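PDB 4RGY: esterase from uncultured bacterium FLS12, which acts as a low-temperature-active alkaline esterase, probably hydrolysing ester bonds through the serine chemistry of the alpha/beta-hydrolase fold. Local coordinates for residues D119-G124 with F143-S148; K207-C212 with Q255-W260. All coordinates share one frame; numbering follows the deposited sequence.

Contact 1: residues D119-G124 with F143-S148; sequences DTFVAG and FAAAAS
Phe-143, just ahead of its strand, packs its ring against methyl groups of Val-122 and Thr-120 in the neighbouring strand. With CG anti to its own carbonyl carbon (chi1 -63°), the ring lies where Val-122 CG1 sits over one face, 4.2 Å from the centroid, while Thr-120 CG2 approaches Phe-143 CD1 obliquely at 3.7 Å. Leu-135 of helix 127-138 touches both Phe-143 and Val-122, so an alanine in place of the phenylalanine would probably leave Val-122 CG1 and Thr-120 CG2 without their aromatic partner and open a gap between that helix and the sheet. Ala-144 gives its N-H to Thr-120 O, with 2.8 Å between Ala-144 N and that oxygen, and its methyl group turns to the Phe-121 ring. Ala-145 places CB at the edge of that same ring, 4.0 Å from Phe-121 CD1, and its carbonyl accepts the N-H of Val-122. At Ala-146 the small side chain, through CB, meets Val-122 CG1 at 3.7 Å, on the face that carries helix 127-138. Ala-147 both gives and accepts: its N bonds to Val-122 O at 2.9 Å and its O takes the N-H of Gly-124. On the other face its CB meets Ala-123 CB. Ser-148 pairs in register with Gly-124, completing two nearly parallel central strands of a beta-alpha-beta crossover, the first leading into a probable GxSxG nucleophile elbow of the alpha/beta-hydrolase fold.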
# COMPACT_ATOMS: atom_id res chain seq x y z
N ASP A 119 -19.50 16.03 -15.85
CA ASP A 119 -18.35 15.95 -14.95
C ASP A 119 -17.67 14.58 -14.97
O ASP A 119 -16.95 14.24 -14.03
CB ASP A 119 -18.78 16.28 -13.52
CG ASP A 119 -19.29 17.70 -13.38
OD1 ASP A 119 -18.73 18.61 -14.01
OD2 ASP A 119 -20.27 17.90 -12.62
N THR A 120 -17.89 13.81 -16.03
CA THR A 120 -17.38 12.44 -16.10
C THR A 120 -16.58 12.22 -17.38
O THR A 120 -17.09 12.46 -18.48
CB THR A 120 -18.51 11.41 -16.01
OG1 THR A 120 -19.26 11.62 -14.80
CG2 THR A 120 -17.96 10.00 -16.02
N PHE A 121 -15.33 11.76 -17.24
CA PHE A 121 -14.45 11.59 -18.40
C PHE A 121 -13.75 10.24 -18.32
O PHE A 121 -13.60 9.67 -17.24
CB PHE A 121 -13.40 12.70 -18.46
CG PHE A 121 -13.89 14.03 -17.97
CD1 PHE A 121 -14.66 14.84 -18.78
CD2 PHE A 121 -13.57 14.47 -16.69
CE1 PHE A 121 -15.12 16.07 -18.32
CE2 PHE A 121 -14.02 15.69 -16.23
CZ PHE A 121 -14.79 16.50 -17.05
N VAL A 122 -13.33 9.71 -19.47
CA VAL A 122 -12.57 8.47 -19.48
C VAL A 122 -11.43 8.55 -20.49
O VAL A 122 -11.58 9.16 -21.56
CB VAL A 122 -13.48 7.24 -19.74
CG1 VAL A 122 -14.14 7.31 -21.12
CG2 VAL A 122 -12.71 5.94 -19.57
N ALA A 123 -10.29 7.97 -20.15
CA ALA A 123 -9.12 7.94 -21.03
C ALA A 123 -8.31 6.68 -20.74
O ALA A 123 -8.36 6.15 -19.62
CB ALA A 123 -8.26 9.17 -20.85
N GLY A 124 -7.55 6.20 -21.71
CA GLY A 124 -6.72 5.04 -21.47
C GLY A 124 -5.70 4.86 -22.56
O GLY A 124 -5.87 5.39 -23.66
N PHE A 143 -20.65 9.93 -20.40
CA PHE A 143 -19.32 10.51 -20.50
C PHE A 143 -19.31 11.79 -21.33
O PHE A 143 -19.79 11.82 -22.45
CB PHE A 143 -18.33 9.51 -21.10
CG PHE A 143 -18.14 8.29 -20.26
CD1 PHE A 143 -17.24 8.32 -19.19
CD2 PHE A 143 -18.87 7.13 -20.49
CE1 PHE A 143 -17.07 7.20 -18.38
CE2 PHE A 143 -18.70 6.01 -19.69
CZ PHE A 143 -17.80 6.05 -18.62
N ALA A 144 -18.75 12.84 -20.76
CA ALA A 144 -18.61 14.10 -21.49
C ALA A 144 -17.46 14.01 -22.49
O ALA A 144 -17.41 14.78 -23.46
CB ALA A 144 -18.36 15.23 -20.52
N ALA A 145 -16.53 13.08 -22.25
CA ALA A 145 -15.33 12.97 -23.08
C ALA A 145 -14.70 11.60 -22.91
O ALA A 145 -14.76 11.01 -21.83
CB ALA A 145 -14.33 14.05 -22.73
N ALA A 146 -14.12 11.09 -24.00
CA ALA A 146 -13.43 9.80 -24.02
C ALA A 146 -12.18 9.95 -24.88
O ALA A 146 -12.24 10.51 -25.99
CB ALA A 146 -14.34 8.70 -24.58
N ALA A 147 -11.05 9.45 -24.39
CA ALA A 147 -9.77 9.65 -25.05
C ALA A 147 -8.97 8.36 -25.14
O ALA A 147 -8.85 7.62 -24.14
CB ALA A 147 -8.96 10.69 -24.30
N SER A 148 -8.43 8.09 -26.32
CA SER A 148 -7.56 6.93 -26.53
C SER A 148 -6.13 7.33 -26.84
O SER A 148 -5.88 8.15 -27.73
CB SER A 148 -8.11 6.07 -27.66
OG SER A 148 -7.17 5.06 -28.05

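Contact 2: residues K207-C212 with Q255-W260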
# COMPACT_ATOMS: atom_id res chain seq x y z
N LYS A 207 -17.01 14.48 -26.32
CA LYS A 207 -15.79 14.95 -26.95
C LYS A 207 -14.89 13.72 -27.12
O LYS A 207 -14.82 12.89 -26.20
CB LYS A 207 -15.11 15.98 -26.05
CG LYS A 207 -14.40 17.10 -26.80
CD LYS A 207 -13.71 18.07 -25.84
CE LYS A 207 -13.05 19.19 -26.63
NZ LYS A 207 -12.30 20.11 -25.74
N LEU A 208 -14.25 13.57 -28.27
CA LEU A 208 -13.49 12.36 -28.57
C LEU A 208 -12.07 12.68 -28.98
O LEU A 208 -11.83 13.59 -29.77
CB LEU A 208 -14.18 11.55 -29.68
CG LEU A 208 -15.56 11.03 -29.30
CD1 LEU A 208 -16.36 10.62 -30.53
CD2 LEU A 208 -15.48 9.86 -28.32
N TYR A 209 -11.11 11.94 -28.43
CA TYR A 209 -9.70 12.19 -28.64
C TYR A 209 -9.01 10.89 -29.02
O TYR A 209 -9.28 9.84 -28.42
CB TYR A 209 -9.06 12.79 -27.37
CG TYR A 209 -7.56 13.03 -27.45
CD1 TYR A 209 -6.66 11.99 -27.28
CD2 TYR A 209 -7.05 14.31 -27.67
CE1 TYR A 209 -5.30 12.20 -27.35
CE2 TYR A 209 -5.68 14.53 -27.73
CZ TYR A 209 -4.81 13.47 -27.58
OH TYR A 209 -3.45 13.67 -27.65
N GLN A 210 -8.10 10.97 -29.97
CA GLN A 210 -7.28 9.84 -30.36
C GLN A 210 -5.87 10.30 -30.65
O GLN A 210 -5.68 11.24 -31.42
CB GLN A 210 -7.85 9.19 -31.63
CG GLN A 210 -6.98 8.08 -32.19
CD GLN A 210 -7.40 7.62 -33.59
OE1 GLN A 210 -8.24 8.24 -34.24
NE2 GLN A 210 -6.79 6.54 -34.04
N CYS A 211 -4.87 9.64 -30.06
CA CYS A 211 -3.49 9.89 -30.47
C CYS A 211 -2.71 8.60 -30.61
O CYS A 211 -3.10 7.56 -30.06
CB CYS A 211 -2.78 10.87 -29.52
SG CYS A 211 -2.25 10.14 -27.92
N CYS A 212 -1.58 8.66 -31.31
CA CYS A 212 -0.68 7.51 -31.40
C CYS A 212 0.71 7.95 -31.82
O CYS A 212 0.86 8.87 -32.64
CB CYS A 212 -1.23 6.48 -32.39
SG CYS A 212 -0.39 4.88 -32.31
N GLN A 255 -0.92 14.90 -20.55
CA GLN A 255 -1.02 16.34 -20.26
C GLN A 255 -1.87 17.07 -21.30
O GLN A 255 -2.65 17.95 -20.96
CB GLN A 255 0.38 16.96 -20.18
CG GLN A 255 1.20 16.42 -19.01
CD GLN A 255 2.63 16.88 -19.08
OE1 GLN A 255 2.92 18.06 -18.84
NE2 GLN A 255 3.53 15.97 -19.42
N ARG A 256 -1.73 16.67 -22.56
CA ARG A 256 -2.52 17.26 -23.63
C ARG A 256 -3.98 16.84 -23.50
O ARG A 256 -4.89 17.65 -23.68
CB ARG A 256 -1.96 16.87 -24.99
CG ARG A 256 -0.50 17.30 -25.18
CD ARG A 256 -0.02 17.01 -26.59
NE ARG A 256 -0.82 17.71 -27.58
CZ ARG A 256 -0.61 18.96 -27.97
NH1 ARG A 256 0.38 19.67 -27.44
NH2 ARG A 256 -1.40 19.52 -28.89
N VAL A 257 -4.21 15.58 -23.16
CA VAL A 257 -5.57 15.12 -22.94
C VAL A 257 -6.23 15.89 -21.79
O VAL A 257 -7.39 16.29 -21.90
CB VAL A 257 -5.62 13.61 -22.66
CG1 VAL A 257 -7.00 13.19 -22.15
CG2 VAL A 257 -5.26 12.83 -23.94
N LEU A 258 -5.49 16.09 -20.70
CA LEU A 258 -6.03 16.83 -19.56
C LEU A 258 -6.45 18.25 -19.95
O LEU A 258 -7.51 18.72 -19.53
CB LEU A 258 -5.03 16.84 -18.40
CG LEU A 258 -4.83 15.50 -17.68
CD1 LEU A 258 -3.65 15.62 -16.73
CD2 LEU A 258 -6.08 15.07 -16.92
N ALA A 259 -5.63 18.93 -20.75
CA ALA A 259 -5.95 20.29 -21.18
C ALA A 259 -7.17 20.34 -22.08
O ALA A 259 -7.88 21.35 -22.14
CB ALA A 259 -4.75 20.91 -21.89
N TRP A 260 -7.40 19.24 -22.78
CA TRP A 260 -8.47 19.10 -23.76
C TRP A 260 -9.82 18.76 -23.13
O TRP A 260 -10.87 18.99 -23.73
CB TRP A 260 -8.04 18.05 -24.78
CG TRP A 260 -9.12 17.46 -25.66
CD1 TRP A 260 -9.51 17.89 -26.90
CD2 TRP A 260 -9.90 16.29 -25.39
NE1 TRP A 260 -10.50 17.07 -27.40
CE2 TRP A 260 -10.75 16.07 -26.50
CE3 TRP A 260 -9.95 15.39 -24.31
CZ2 TRP A 260 -11.65 15.01 -26.55
CZ3 TRP A 260 -10.85 14.35 -24.37
CH2 TRP A 260 -11.69 14.16 -25.48
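Lys-207 and Tyr-209, which flank Leu-208 on the strand, clasp the indole of Trp-260 between them. The lysine chain, extended beyond CG, runs along one face of the indole from its six-membered ring to its pyrrole side, with Lys-207 CE 3.4 Å from Trp-260 NE1. At the end of this path Lys-207 NZ lies 4.0 Å from the centroid of the five-membered ring, a cation-pi contact over the face. The same ammonium gives a hydrogen bond to Trp-260 O, 2.7 Å from Lys-207 NZ and in the carbonyl plane, so one residue of the helix end receives both the charge and the aliphatic chain of the lysine. Leu-208 takes part through its backbone, its N lying at the indole edge, in the ring plane and 3.4 Å from Trp-260 CZ2. Tyr-209 covers the opposite face of the indole, its CB 3.6 Å from the centroid of the six-membered ring. With CG anti to the backbone N (chi1 177°), the phenol ring reaches on toward the helix and turns an edge to the five-membered ring, the planes at 60°, an edge-to-face pair. Val-257 CG2 covers one face of the tyrosine, 3.7 Å from its centroid. Beyond the rings, Glu-239 on the adjoining strand accepts a hydrogen bond from Tyr-209 OH and forms a salt bridge with Arg-256. The strand and helix run nearly antiparallel, their axes 10.3 Å apart at closest approach, which is the packing of a helix along the strands of the central sheet, as in the alpha/beta-hydrolase fold.

Overall arrangement
From the N terminus, the chain first lays down the opening strands of the sheet, then reaches 119-124. Helix 127-138 carries it back, and contact 1 closes this short loop where 143-148 pairs alongside. Contact 2 begins only afterwards: 207-212 joins the sheet next to 143-148, and a longer excursion through helix 219-232 and strand 236-241 returns as 255-260. The two closures therefore follow in series, neither enclosing nor crossing the other. Strands 145-149 and 207-213 are neighbours, with probable backbone hydrogen bonds from Lys-207 N to Ala-144 O and from Ser-148 N to Tyr-209 O. Together the contacts tie the middle of the sheet to the C-terminal helix.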